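Local atomic coordinates of sporulation-control protein spo0M (Bacillus subtilis, PDB entry 5CL2), a protein that controls the expression of spo0A and is required for Bacillus subtilis to pass the morphological stage 0 of sporulation. Residues A[105-110]-A[121-126]; A[46-51]-A[63-68]; A[17-22]-A[125-130]; A[10-15]-A[29-34]; A[96-101]-A[163-168]. One frame throughout, in Å; residues are numbered along the deposited sequence.

Contact 1: residues A[105-110]-A[121-126]; sequences EVAVVT and SDHDRI. With NA (sodium ion), chain C.
D124 and V108 face each other as an antiparallel hydrogen-bonded pair: D124 N donates to V108 O at 2.8 Å, and V108 N returns a bond to D124 O. T110 and D122 repeat this two residues on, while I126 N reaches V106 O with an N-H...O angle of 169°. On the side of V106, V108 and T110, I126 spreads its branches over two valines, CG1 meeting V106 CG1 at 3.6 Å and CG2 meeting V108 CG2 at 4.0 Å. An alanine in place of I126 would probably leave both valine methyls without this cover and open a gap beside L49. The two strands form a beta hairpin in a sheet consistent with an arrestin-like fold. Beyond the pairing, D124 grips the sodium ion with both oxygens, D124 OD2 at 2.3 Å, and D122 adds OD2 at 2.4 Å. H123 N bonds D122 OD1 at 2.7 Å from above the carboxylate plane, and the metal-bound water donates to D122 OD1 and H123 O. On the other side, H123 CE1 rests against A107 CB at 3.3 Å, with E105 OE1 near the ring edge. T14 O completes the protein ligands; T14 OG1 hydrogen-bonds T110 OG1 at a doubtfully short length.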
# COMPACT_ATOMS: atom_id res chain seq x y z
N GLU A 105 -0.55 16.79 -11.19
CA GLU A 105 -0.79 17.84 -10.19
C GLU A 105 -1.06 17.25 -8.80
O GLU A 105 -1.76 16.24 -8.66
CB GLU A 105 -1.95 18.77 -10.62
CG GLU A 105 -3.36 18.17 -10.45
CD GLU A 105 -4.49 19.22 -10.55
OE1 GLU A 105 -4.43 20.25 -9.82
OE2 GLU A 105 -5.45 19.01 -11.33
N VAL A 106 -0.48 17.89 -7.79
CA VAL A 106 -0.73 17.55 -6.40
C VAL A 106 -1.33 18.77 -5.71
O VAL A 106 -0.77 19.87 -5.75
CB VAL A 106 0.54 17.14 -5.66
CG1 VAL A 106 0.23 16.93 -4.18
CG2 VAL A 106 1.12 15.88 -6.26
N ALA A 107 -2.48 18.58 -5.08
CA ALA A 107 -3.17 19.67 -4.44
C ALA A 107 -3.46 19.36 -2.97
O ALA A 107 -3.77 18.23 -2.62
CB ALA A 107 -4.46 19.98 -5.20
N VAL A 108 -3.36 20.39 -2.13
CA VAL A 108 -3.89 20.38 -0.76
C VAL A 108 -5.29 20.99 -0.76
O VAL A 108 -5.49 22.13 -1.16
CB VAL A 108 -2.97 21.15 0.20
CG1 VAL A 108 -3.62 21.28 1.56
CG2 VAL A 108 -1.60 20.46 0.30
N VAL A 109 -6.27 20.20 -0.37
CA VAL A 109 -7.66 20.61 -0.39
C VAL A 109 -8.18 20.74 1.03
O VAL A 109 -8.05 19.83 1.83
CB VAL A 109 -8.52 19.60 -1.15
CG1 VAL A 109 -9.99 19.94 -1.05
CG2 VAL A 109 -8.07 19.50 -2.61
N THR A 110 -8.74 21.90 1.33
CA THR A 110 -9.35 22.17 2.62
C THR A 110 -10.84 21.95 2.49
O THR A 110 -11.48 22.47 1.58
CB THR A 110 -9.06 23.60 3.09
OG1 THR A 110 -7.64 23.79 3.18
CG2 THR A 110 -9.69 23.86 4.47
N SER A 121 -14.75 25.36 0.88
CA SER A 121 -13.55 24.65 0.51
C SER A 121 -12.43 25.59 0.13
O SER A 121 -12.66 26.75 -0.14
CB SER A 121 -13.87 23.69 -0.65
OG SER A 121 -14.44 24.39 -1.74
N ASP A 122 -11.21 25.07 0.13
CA ASP A 122 -10.09 25.78 -0.45
C ASP A 122 -9.18 24.80 -1.21
O ASP A 122 -9.18 23.63 -0.92
CB ASP A 122 -9.29 26.52 0.60
CG ASP A 122 -8.33 27.52 0.00
OD1 ASP A 122 -8.48 27.82 -1.20
OD2 ASP A 122 -7.44 28.02 0.73
N HIS A 123 -8.40 25.32 -2.16
CA HIS A 123 -7.51 24.52 -3.00
C HIS A 123 -6.14 25.20 -3.11
O HIS A 123 -6.03 26.34 -3.58
CB HIS A 123 -8.15 24.35 -4.39
CG HIS A 123 -7.27 23.67 -5.41
ND1 HIS A 123 -7.40 22.34 -5.74
CD2 HIS A 123 -6.27 24.17 -6.19
CE1 HIS A 123 -6.51 22.04 -6.68
NE2 HIS A 123 -5.82 23.12 -6.96
N ASP A 124 -5.09 24.50 -2.68
CA ASP A 124 -3.73 25.03 -2.79
C ASP A 124 -2.86 23.99 -3.51
O ASP A 124 -2.53 22.94 -2.98
CB ASP A 124 -3.15 25.32 -1.41
CG ASP A 124 -3.86 26.47 -0.69
OD1 ASP A 124 -4.87 26.17 0.00
OD2 ASP A 124 -3.44 27.65 -0.82
N ARG A 125 -2.44 24.29 -4.71
CA ARG A 125 -1.50 23.44 -5.38
C ARG A 125 -0.16 23.41 -4.67
O ARG A 125 0.27 24.42 -4.13
CB ARG A 125 -1.35 23.89 -6.81
CG ARG A 125 -2.69 23.98 -7.51
CD ARG A 125 -2.54 25.16 -8.43
NE ARG A 125 -1.31 24.92 -9.19
CZ ARG A 125 -1.07 25.42 -10.40
NH1 ARG A 125 -1.93 26.26 -10.94
NH2 ARG A 125 0.07 25.14 -11.03
N ILE A 126 0.48 22.25 -4.66
CA ILE A 126 1.88 22.20 -4.26
C ILE A 126 2.75 21.55 -5.32
O ILE A 126 2.31 20.69 -6.10
CB ILE A 126 2.07 21.48 -2.92
CG1 ILE A 126 1.61 20.03 -2.99
CG2 ILE A 126 1.28 22.17 -1.84
CD1 ILE A 126 2.16 19.19 -1.85
NA NA C . -5.36 28.66 -0.16
O HOH W 1 -6.04 28.84 -2.02

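Contact 2: residues A[46-51]-A[63-68]; sequences DLQLST and RKYATI
S50 and Y65 are brought together by two torsions: chi1 of 64° sets S50 OG between its own N and carbonyl carbon, and Y65 CG stands anti to N at 180°, which carries the phenol over to the neighbouring strand. There S50 OG donates a weak hydrogen bond to Y65 OH at 3.2 Å, and S50 CB also lies close to the phenol oxygen. The serine oxygen approaches the ring obliquely near Y65 CE1, so the phenol is met by both the methylene and the hydroxyl of one small residue. On the same side of the sheet, Q48 OE1 comes within 3.6 Å of T67 OG1.

The backbone supplies firmer links. T51 N donates to A66 O at 2.9 Å, and A66 N answers to T51 O, making T51 and A66 a hydrogen-bonded pair. S50 and T67 are the adjacent non-hydrogen-bonded pair. Where the chain turns its corner, I68 N still reaches L49 O at 2.6 Å, with an N-H...O angle of 145°.

I68 then divides its branches: I68 CG2 packs on L49 CD2 at 3.7 Å, whereas I68 CD1 reaches T51 CG2 at 3.8 Å. The polar end of T51 is engaged elsewhere, T51 OG1 being hydrogen-bonded to E105 O. These strands make the beta hairpin of 40-57 and 60-79, and the latter, whose direction changes at I68, is one of the two edge strands of the five-stranded mixed sheet within this chain.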
# COMPACT_ATOMS: atom_id res chain seq x y z
N ASP A 46 -11.07 19.41 7.65
CA ASP A 46 -10.17 18.37 7.13
C ASP A 46 -9.29 18.97 6.04
O ASP A 46 -9.69 19.91 5.34
CB ASP A 46 -10.94 17.18 6.53
CG ASP A 46 -11.51 16.23 7.61
OD1 ASP A 46 -11.15 16.36 8.80
OD2 ASP A 46 -12.37 15.38 7.26
N LEU A 47 -8.08 18.42 5.94
CA LEU A 47 -7.16 18.68 4.84
C LEU A 47 -7.00 17.39 4.05
O LEU A 47 -6.95 16.30 4.64
CB LEU A 47 -5.79 19.11 5.35
CG LEU A 47 -5.59 20.58 5.71
CD1 LEU A 47 -4.14 20.98 5.54
CD2 LEU A 47 -6.56 21.51 4.97
N GLN A 48 -6.89 17.50 2.73
CA GLN A 48 -6.65 16.34 1.88
C GLN A 48 -5.56 16.64 0.89
O GLN A 48 -5.59 17.66 0.21
CB GLN A 48 -7.89 15.93 1.09
CG GLN A 48 -9.18 16.01 1.83
CD GLN A 48 -10.03 14.78 1.60
OE1 GLN A 48 -10.09 14.25 0.48
NE2 GLN A 48 -10.68 14.29 2.66
N LEU A 49 -4.63 15.69 0.76
CA LEU A 49 -3.60 15.74 -0.27
C LEU A 49 -4.10 14.83 -1.39
O LEU A 49 -4.47 13.69 -1.16
CB LEU A 49 -2.24 15.29 0.28
CG LEU A 49 -0.99 15.54 -0.56
CD1 LEU A 49 -0.55 17.01 -0.53
CD2 LEU A 49 0.14 14.63 -0.12
N SER A 50 -4.17 15.36 -2.61
CA SER A 50 -4.72 14.56 -3.69
C SER A 50 -4.03 14.79 -5.02
O SER A 50 -3.30 15.76 -5.23
CB SER A 50 -6.20 14.83 -3.87
OG SER A 50 -6.37 16.17 -4.27
N THR A 51 -4.25 13.84 -5.91
CA THR A 51 -3.73 13.97 -7.25
C THR A 51 -4.74 13.31 -8.16
O THR A 51 -5.87 13.05 -7.72
CB THR A 51 -2.31 13.37 -7.38
OG1 THR A 51 -1.76 13.75 -8.64
CG2 THR A 51 -2.32 11.86 -7.21
N ARG A 63 -9.39 10.53 -16.44
CA ARG A 63 -8.61 10.86 -15.25
C ARG A 63 -9.48 10.86 -14.00
O ARG A 63 -10.58 11.42 -13.98
CB ARG A 63 -7.89 12.19 -15.38
CG ARG A 63 -6.63 12.12 -16.17
CD ARG A 63 -5.93 13.47 -16.19
NE ARG A 63 -4.74 13.40 -17.03
CZ ARG A 63 -3.52 13.09 -16.59
NH1 ARG A 63 -3.31 12.80 -15.30
NH2 ARG A 63 -2.51 13.06 -17.45
N LYS A 64 -8.97 10.20 -12.97
CA LYS A 64 -9.69 9.92 -11.74
C LYS A 64 -8.95 10.51 -10.56
O LYS A 64 -7.72 10.40 -10.46
CB LYS A 64 -9.85 8.41 -11.56
CG LYS A 64 -10.72 7.98 -10.41
CD LYS A 64 -11.10 6.51 -10.54
CE LYS A 64 -11.86 6.01 -9.32
NZ LYS A 64 -11.00 5.89 -8.10
N TYR A 65 -9.72 11.17 -9.69
CA TYR A 65 -9.23 11.84 -8.49
C TYR A 65 -8.81 10.80 -7.45
O TYR A 65 -9.46 9.75 -7.30
CB TYR A 65 -10.34 12.78 -7.97
CG TYR A 65 -10.06 13.59 -6.72
CD1 TYR A 65 -9.47 14.84 -6.80
CD2 TYR A 65 -10.44 13.12 -5.46
CE1 TYR A 65 -9.24 15.61 -5.64
CE2 TYR A 65 -10.20 13.87 -4.29
CZ TYR A 65 -9.60 15.12 -4.40
OH TYR A 65 -9.36 15.90 -3.27
N ALA A 66 -7.74 11.08 -6.72
CA ALA A 66 -7.24 10.12 -5.74
C ALA A 66 -6.68 10.81 -4.51
O ALA A 66 -5.92 11.77 -4.64
CB ALA A 66 -6.17 9.23 -6.35
N THR A 67 -7.03 10.28 -3.34
CA THR A 67 -6.59 10.88 -2.08
C THR A 67 -5.29 10.27 -1.60
O THR A 67 -5.23 9.08 -1.31
CB THR A 67 -7.69 10.73 -1.01
OG1 THR A 67 -8.87 11.42 -1.46
CG2 THR A 67 -7.26 11.31 0.32
N ILE A 68 -4.24 11.08 -1.51
CA ILE A 68 -2.92 10.62 -1.05
C ILE A 68 -2.82 10.56 0.47
O ILE A 68 -2.18 9.66 1.06
CB ILE A 68 -1.82 11.54 -1.59
CG1 ILE A 68 -1.75 11.47 -3.11
CG2 ILE A 68 -0.47 11.15 -1.05
CD1 ILE A 68 -0.92 12.58 -3.72

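Contact 3: residues A[17-22]-A[125-130]; sequences EKDAYF and RIFVEA
D19 reaches F127 with its side chain after its backbone has already bonded it. D19 CB has no close partner of its own in 125-130; chi1 of 76° places D19 CG between its own N and carbonyl carbon, swinging the carboxylate toward the phenyl group. D19 CG lies 4.2 Å from F127 CD2. At the tip, D19 OD2 comes to 3.6 Å from F127 CE2, and its position in the ring plane makes this an edge approach, where the ring hydrogens carry slight positive charge. Carboxylate and ring planes are turned 81° against each other.

The backbone connection is parallel. F127 N donates to D19 O at 2.8 Å with an angle of 164°, Y21 N donates to F127 O, and E129 N donates to Y21 O at 2.8 Å. A20 and F127 pair with their side chains on one side, Y21 and V128 on the other. F22 CB reaches 3.3 Å from E129 O, while E129 OE1 lies near the edge of the F22 ring.

Strand 20-21 is one of the two edge strands of the mixed sheet within this chain, parallel to 120-128, which is itself antiparallel to 106-114. Y21 is covered by L93 and V27, and V128 packs against P23, T97 and V106.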
# COMPACT_ATOMS: atom_id res chain seq x y z
N GLU A 17 3.28 27.34 4.40
CA GLU A 17 4.46 28.19 4.54
C GLU A 17 5.31 28.14 3.27
O GLU A 17 5.91 29.15 2.90
CB GLU A 17 5.32 27.78 5.73
CG GLU A 17 4.70 27.99 7.09
CD GLU A 17 5.59 27.45 8.21
OE1 GLU A 17 6.72 27.00 7.90
OE2 GLU A 17 5.18 27.52 9.39
N LYS A 18 5.30 27.00 2.57
CA LYS A 18 5.97 26.86 1.27
C LYS A 18 5.00 26.33 0.22
O LYS A 18 3.98 25.72 0.55
CB LYS A 18 7.16 25.90 1.35
CG LYS A 18 8.00 25.99 2.60
CD LYS A 18 9.34 25.32 2.36
CE LYS A 18 9.37 23.93 3.00
NZ LYS A 18 10.72 23.43 3.37
N ASP A 19 5.30 26.59 -1.05
CA ASP A 19 4.57 25.98 -2.16
C ASP A 19 5.28 24.69 -2.68
O ASP A 19 4.70 23.94 -3.48
CB ASP A 19 4.32 27.03 -3.26
CG ASP A 19 5.55 27.34 -4.09
OD1 ASP A 19 6.68 27.31 -3.56
OD2 ASP A 19 5.37 27.67 -5.28
N ALA A 20 6.52 24.44 -2.25
CA ALA A 20 7.29 23.30 -2.78
C ALA A 20 7.87 22.40 -1.70
O ALA A 20 8.51 22.86 -0.75
CB ALA A 20 8.41 23.80 -3.69
N TYR A 21 7.68 21.10 -1.88
CA TYR A 21 8.16 20.10 -0.94
C TYR A 21 8.65 18.86 -1.68
O TYR A 21 8.28 18.62 -2.83
CB TYR A 21 7.03 19.70 0.02
CG TYR A 21 6.51 20.80 0.90
CD1 TYR A 21 5.47 21.63 0.49
CD2 TYR A 21 7.03 21.00 2.18
CE1 TYR A 21 4.97 22.64 1.32
CE2 TYR A 21 6.54 22.01 3.02
CZ TYR A 21 5.52 22.82 2.58
OH TYR A 21 5.04 23.81 3.41
N PHE A 22 9.47 18.04 -1.04
CA PHE A 22 9.67 16.72 -1.62
C PHE A 22 9.19 15.69 -0.59
O PHE A 22 9.00 16.04 0.58
CB PHE A 22 11.12 16.50 -2.08
CG PHE A 22 12.16 16.72 -1.03
CD1 PHE A 22 12.50 15.69 -0.16
CD2 PHE A 22 12.84 17.92 -0.95
CE1 PHE A 22 13.48 15.87 0.81
CE2 PHE A 22 13.82 18.11 0.01
CZ PHE A 22 14.14 17.08 0.90
N ARG A 125 -2.44 24.29 -4.71
CA ARG A 125 -1.50 23.44 -5.38
C ARG A 125 -0.16 23.41 -4.67
O ARG A 125 0.27 24.42 -4.13
CB ARG A 125 -1.35 23.89 -6.81
CG ARG A 125 -2.69 23.98 -7.51
CD ARG A 125 -2.54 25.16 -8.43
NE ARG A 125 -1.31 24.92 -9.19
CZ ARG A 125 -1.07 25.42 -10.40
NH1 ARG A 125 -1.93 26.26 -10.94
NH2 ARG A 125 0.07 25.14 -11.03
N ILE A 126 0.48 22.25 -4.66
CA ILE A 126 1.88 22.20 -4.26
C ILE A 126 2.75 21.55 -5.32
O ILE A 126 2.31 20.69 -6.10
CB ILE A 126 2.07 21.48 -2.92
CG1 ILE A 126 1.61 20.03 -2.99
CG2 ILE A 126 1.28 22.17 -1.84
CD1 ILE A 126 2.16 19.19 -1.85
N PHE A 127 3.98 22.04 -5.43
CA PHE A 127 4.91 21.42 -6.35
C PHE A 127 5.67 20.41 -5.52
O PHE A 127 6.20 20.74 -4.46
CB PHE A 127 5.82 22.46 -7.00
CG PHE A 127 5.07 23.51 -7.80
CD1 PHE A 127 4.62 23.23 -9.09
CD2 PHE A 127 4.83 24.76 -7.27
CE1 PHE A 127 3.93 24.18 -9.81
CE2 PHE A 127 4.14 25.72 -8.00
CZ PHE A 127 3.69 25.44 -9.27
N VAL A 128 5.69 19.16 -5.99
CA VAL A 128 6.40 18.09 -5.30
C VAL A 128 7.66 17.73 -6.07
O VAL A 128 7.59 17.18 -7.17
CB VAL A 128 5.55 16.84 -5.15
CG1 VAL A 128 6.36 15.73 -4.51
CG2 VAL A 128 4.29 17.16 -4.35
N GLU A 129 8.81 18.05 -5.49
CA GLU A 129 10.08 17.84 -6.17
C GLU A 129 10.58 16.41 -6.10
O GLU A 129 10.24 15.68 -5.18
CB GLU A 129 11.14 18.76 -5.59
CG GLU A 129 10.89 20.22 -5.85
CD GLU A 129 11.99 21.08 -5.28
OE1 GLU A 129 12.21 21.01 -4.05
OE2 GLU A 129 12.63 21.80 -6.06
N ALA A 130 11.39 16.02 -7.08
CA ALA A 130 12.06 14.74 -7.00
C ALA A 130 12.96 14.67 -5.79
O ALA A 130 13.80 15.54 -5.56
CB ALA A 130 12.86 14.46 -8.27

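Contact 4: residues A[10-15]-A[29-34]; sequences AKVDTI and GTVHVK. With NA (sodium ion), chain C.
The antiparallel pairing of strands 11-16 and 26-34, in the three-stranded sheet that brings T14 to the sodium site, is fixed here by six backbone hydrogen bonds. D13 and H32 exchange two, D13 N donating to H32 O at 2.8 Å and H32 N donating to D13 O. K11 with K34 and I15 with T30 form the other hydrogen-bonded pairs; I15 N to T30 O is 2.9 Å with an angle of 170°.

Side chains then divide between two sides of the sheet. With V12, T14, V31 and V33 on one side, V12 CG2 touches V31 CG1 at 3.7 Å and V33 CG2 at 4.3 Å. T14 OG1 sits near both V31 methyls, its polar partner being T110 OG1. On the other side, H32 CG is anti to its carbonyl carbon (chi1 -59°), and the ring presents its edge to D13 O while I15 CD1 approaches H32 CD2 obliquely at 3.6 Å. T30 CG2, from the same strand, lies over one ring face near the rim. Further along, K11 CD crosses K34 CB at 3.9 Å, and K34 NZ turns to E84 and G82.

T14 O binds the sodium ion at 2.6 Å, joined by D122 and D124. The carbonyl, the carboxylates and a water surround the sodium with oxygens, and the cation is likely to offset the negative charge the two aspartates bring together.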
# COMPACT_ATOMS: atom_id res chain seq x y z
N ALA A 10 -19.62 32.65 5.37
CA ALA A 10 -18.43 32.15 6.06
C ALA A 10 -17.33 31.79 5.06
O ALA A 10 -17.61 31.28 3.98
CB ALA A 10 -18.77 30.94 6.93
N LYS A 11 -16.10 32.11 5.42
CA LYS A 11 -14.98 32.03 4.49
C LYS A 11 -13.80 31.19 5.03
O LYS A 11 -13.48 31.24 6.22
CB LYS A 11 -14.52 33.46 4.16
CG LYS A 11 -13.00 33.65 4.12
CD LYS A 11 -12.57 35.12 4.28
CE LYS A 11 -11.04 35.18 4.26
NZ LYS A 11 -10.41 34.36 5.38
N VAL A 12 -13.16 30.41 4.17
CA VAL A 12 -12.00 29.66 4.60
C VAL A 12 -10.83 29.92 3.66
O VAL A 12 -11.01 30.04 2.47
CB VAL A 12 -12.31 28.14 4.71
CG1 VAL A 12 -12.71 27.55 3.37
CG2 VAL A 12 -11.14 27.42 5.33
N ASP A 13 -9.64 30.10 4.23
CA ASP A 13 -8.45 30.37 3.45
C ASP A 13 -7.27 29.60 4.06
O ASP A 13 -6.88 29.88 5.18
CB ASP A 13 -8.18 31.88 3.45
CG ASP A 13 -7.06 32.30 2.51
OD1 ASP A 13 -6.72 31.53 1.59
OD2 ASP A 13 -6.53 33.41 2.70
N THR A 14 -6.67 28.67 3.32
CA THR A 14 -5.54 27.90 3.84
C THR A 14 -4.25 28.48 3.29
O THR A 14 -4.16 28.78 2.10
CB THR A 14 -5.63 26.40 3.49
OG1 THR A 14 -6.76 25.81 4.13
CG2 THR A 14 -4.38 25.66 3.94
N ILE A 15 -3.24 28.64 4.14
CA ILE A 15 -1.97 29.21 3.70
C ILE A 15 -0.84 28.31 4.19
O ILE A 15 -0.66 28.12 5.39
CB ILE A 15 -1.80 30.68 4.22
CG1 ILE A 15 -3.00 31.54 3.85
CG2 ILE A 15 -0.50 31.31 3.72
CD1 ILE A 15 -3.06 32.89 4.57
N GLY A 29 1.31 24.78 7.92
CA GLY A 29 0.50 25.91 7.47
C GLY A 29 -0.55 26.28 8.47
O GLY A 29 -0.54 25.84 9.62
N THR A 30 -1.48 27.11 8.02
CA THR A 30 -2.56 27.56 8.87
C THR A 30 -3.84 27.58 8.07
O THR A 30 -3.84 28.04 6.94
CB THR A 30 -2.26 28.96 9.44
OG1 THR A 30 -1.09 28.89 10.27
CG2 THR A 30 -3.43 29.49 10.26
N VAL A 31 -4.91 27.06 8.64
CA VAL A 31 -6.24 27.28 8.09
C VAL A 31 -6.88 28.53 8.76
O VAL A 31 -7.08 28.55 9.96
CB VAL A 31 -7.15 26.06 8.34
CG1 VAL A 31 -8.52 26.27 7.71
CG2 VAL A 31 -6.50 24.76 7.80
N HIS A 32 -7.18 29.56 7.98
CA HIS A 32 -7.90 30.74 8.48
C HIS A 32 -9.38 30.67 8.18
O HIS A 32 -9.78 30.40 7.04
CB HIS A 32 -7.32 32.02 7.89
CG HIS A 32 -5.86 32.19 8.19
ND1 HIS A 32 -5.41 32.80 9.34
CD2 HIS A 32 -4.76 31.82 7.50
CE1 HIS A 32 -4.09 32.81 9.34
NE2 HIS A 32 -3.67 32.21 8.23
N VAL A 33 -10.20 30.88 9.20
CA VAL A 33 -11.65 30.83 9.02
C VAL A 33 -12.25 32.18 9.47
O VAL A 33 -11.82 32.76 10.47
CB VAL A 33 -12.26 29.66 9.80
CG1 VAL A 33 -13.68 29.43 9.38
CG2 VAL A 33 -11.46 28.39 9.54
N LYS A 34 -13.19 32.71 8.70
CA LYS A 34 -13.86 33.96 9.06
C LYS A 34 -15.37 33.76 9.03
O LYS A 34 -15.91 33.27 8.04
CB LYS A 34 -13.44 35.11 8.13
CG LYS A 34 -14.06 36.50 8.49
CD LYS A 34 -13.43 37.65 7.66
CE LYS A 34 -13.75 39.05 8.23
NZ LYS A 34 -13.58 39.18 9.70
NA NA C . -5.36 28.66 -0.16
O HOH W 1 -6.04 28.84 -2.02

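Contact 5: residues A[96-101]-A[163-168]; sequences DTPITV and LPFVQE
Q167 meets I99 through a pair of hydrogen bonds between its side-chain amide and the I99 backbone: I99 N donates to Q167 OE1 at 2.7 Å, and Q167 NE2 donates to I99 O at 2.8 Å. The second bond lies in the carbonyl plane of I99, on a lone pair, and close to the amide plane of Q167. The first reaches OE1 at a C=O...N angle of 123°, tilted 26° from plane. Q167 CG stands anti to N (chi1 -175°) and the chain runs on extended, long enough to carry the amide from the strand to the loop. Having both ends bonded fixes the amide's rotation. Replacing Q167 with a leucine would probably leave I99 N and I99 O without these buried mates.

A second polar link passes through water, which donates to D96 OD2 at 2.9 Å and accepts from L163 N. D96 OD2 also forms a salt bridge with R162.

Packing surrounds these bonds. L163 CD1 lies 3.4 Å from D96 OD2, against the carboxylate. P98 CG meets F165 CE1 obliquely at 3.7 Å, the two side chains crossing at about a right angle, and L163 CB lies over the rim of one F165 face. P98 also touches I68, and F165 touches T51 and A66.

The chemistry implies that an irregular loop is tied to strand 165-173 by a side chain imitating a backbone partner for I99, while neighbouring T100 bonds the backbone of V128.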
# COMPACT_ATOMS: atom_id res chain seq x y z
N ASP A 96 5.07 8.05 -1.11
CA ASP A 96 4.55 7.68 -2.43
C ASP A 96 3.85 8.87 -3.11
O ASP A 96 3.16 8.69 -4.12
CB ASP A 96 3.61 6.46 -2.35
CG ASP A 96 2.59 6.61 -1.23
OD1 ASP A 96 2.63 7.67 -0.58
OD2 ASP A 96 1.73 5.71 -1.02
N THR A 97 3.94 10.08 -2.54
CA THR A 97 3.47 11.29 -3.21
C THR A 97 4.19 11.47 -4.55
O THR A 97 5.42 11.49 -4.59
CB THR A 97 3.72 12.56 -2.36
OG1 THR A 97 3.08 12.44 -1.09
CG2 THR A 97 3.22 13.81 -3.06
N PRO A 98 3.43 11.64 -5.65
CA PRO A 98 4.06 11.75 -6.97
C PRO A 98 4.80 13.06 -7.11
O PRO A 98 4.48 14.04 -6.41
CB PRO A 98 2.88 11.73 -7.94
CG PRO A 98 1.65 11.53 -7.09
CD PRO A 98 1.99 11.95 -5.72
N ILE A 99 5.79 13.08 -7.99
CA ILE A 99 6.59 14.25 -8.31
C ILE A 99 5.79 15.13 -9.26
O ILE A 99 5.15 14.62 -10.18
CB ILE A 99 7.94 13.84 -8.94
CG1 ILE A 99 8.84 13.20 -7.88
CG2 ILE A 99 8.65 15.02 -9.60
CD1 ILE A 99 9.90 12.26 -8.48
N THR A 100 5.83 16.45 -9.06
CA THR A 100 5.03 17.31 -9.92
C THR A 100 5.90 17.67 -11.11
O THR A 100 6.74 18.58 -11.05
CB THR A 100 4.58 18.60 -9.20
OG1 THR A 100 3.57 18.29 -8.24
CG2 THR A 100 4.01 19.59 -10.19
N VAL A 101 5.63 16.97 -12.21
CA VAL A 101 6.35 17.14 -13.46
C VAL A 101 5.42 16.53 -14.49
O VAL A 101 4.56 15.71 -14.14
CB VAL A 101 7.72 16.46 -13.45
CG1 VAL A 101 7.58 14.94 -13.50
CG2 VAL A 101 8.56 16.94 -14.62
N LEU A 163 -1.48 3.24 -2.75
CA LEU A 163 -2.28 4.01 -3.71
C LEU A 163 -2.62 3.15 -4.95
O LEU A 163 -1.92 2.22 -5.27
CB LEU A 163 -1.51 5.25 -4.12
CG LEU A 163 -1.13 6.10 -2.92
CD1 LEU A 163 -0.25 7.28 -3.36
CD2 LEU A 163 -2.42 6.60 -2.23
N PRO A 164 -3.74 3.46 -5.61
CA PRO A 164 -4.21 2.77 -6.82
C PRO A 164 -3.37 3.02 -8.06
O PRO A 164 -3.57 2.36 -9.09
CB PRO A 164 -5.62 3.33 -7.00
CG PRO A 164 -5.59 4.71 -6.27
CD PRO A 164 -4.70 4.45 -5.10
N PHE A 165 -2.46 3.99 -8.00
CA PHE A 165 -1.65 4.37 -9.15
C PHE A 165 -0.14 4.30 -8.89
O PHE A 165 0.29 4.22 -7.76
CB PHE A 165 -2.00 5.80 -9.58
CG PHE A 165 -1.66 6.82 -8.54
CD1 PHE A 165 -0.39 7.38 -8.48
CD2 PHE A 165 -2.62 7.23 -7.61
CE1 PHE A 165 -0.07 8.32 -7.51
CE2 PHE A 165 -2.31 8.16 -6.64
CZ PHE A 165 -1.03 8.70 -6.59
N VAL A 166 0.66 4.33 -9.95
CA VAL A 166 2.09 4.59 -9.75
C VAL A 166 2.53 5.73 -10.66
O VAL A 166 1.89 5.99 -11.68
CB VAL A 166 2.97 3.34 -10.04
CG1 VAL A 166 2.63 2.23 -9.10
CG2 VAL A 166 2.81 2.89 -11.48
N GLN A 167 3.60 6.43 -10.30
CA GLN A 167 4.10 7.43 -11.23
C GLN A 167 5.06 6.75 -12.22
O GLN A 167 6.07 6.19 -11.85
CB GLN A 167 4.79 8.59 -10.51
CG GLN A 167 5.20 9.69 -11.48
CD GLN A 167 5.56 11.03 -10.83
OE1 GLN A 167 6.15 11.08 -9.75
NE2 GLN A 167 5.22 12.11 -11.51
N GLU A 168 4.70 6.80 -13.50
CA GLU A 168 5.47 6.20 -14.57
C GLU A 168 6.27 7.28 -15.31
O GLU A 168 5.69 8.24 -15.85
CB GLU A 168 4.55 5.46 -15.54
CG GLU A 168 5.28 4.72 -16.67
CD GLU A 168 4.32 3.92 -17.53
OE1 GLU A 168 3.15 3.77 -17.13
OE2 GLU A 168 4.73 3.43 -18.60
O HOH W 2 1.64 3.81 -3.27

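How the contacts relate
Contact 5 is the most buried, about 3 Å from the chain centre, and relies on a side-chain amide and apolar packing; contact 4, about 25 Å out, is chiefly regular strand pairing. Contacts 1, 2 and 3 share the mixed sheet: 1 and 3 both use strand 120-128, while 1 and 2 adjoin through V109 N and Q48 O, 2.7 Å apart. Contacts 1 and 2 are antiparallel, contact 3 parallel. Contacts 1 and 4 come from different sheets yet share the sodium ion and its water. Contact 5 meets contact 3 at V128 O and T100 N, and contact 2 where F165 packs on T51, joining strand 40-57 of the mixed sheet to strand 165-173.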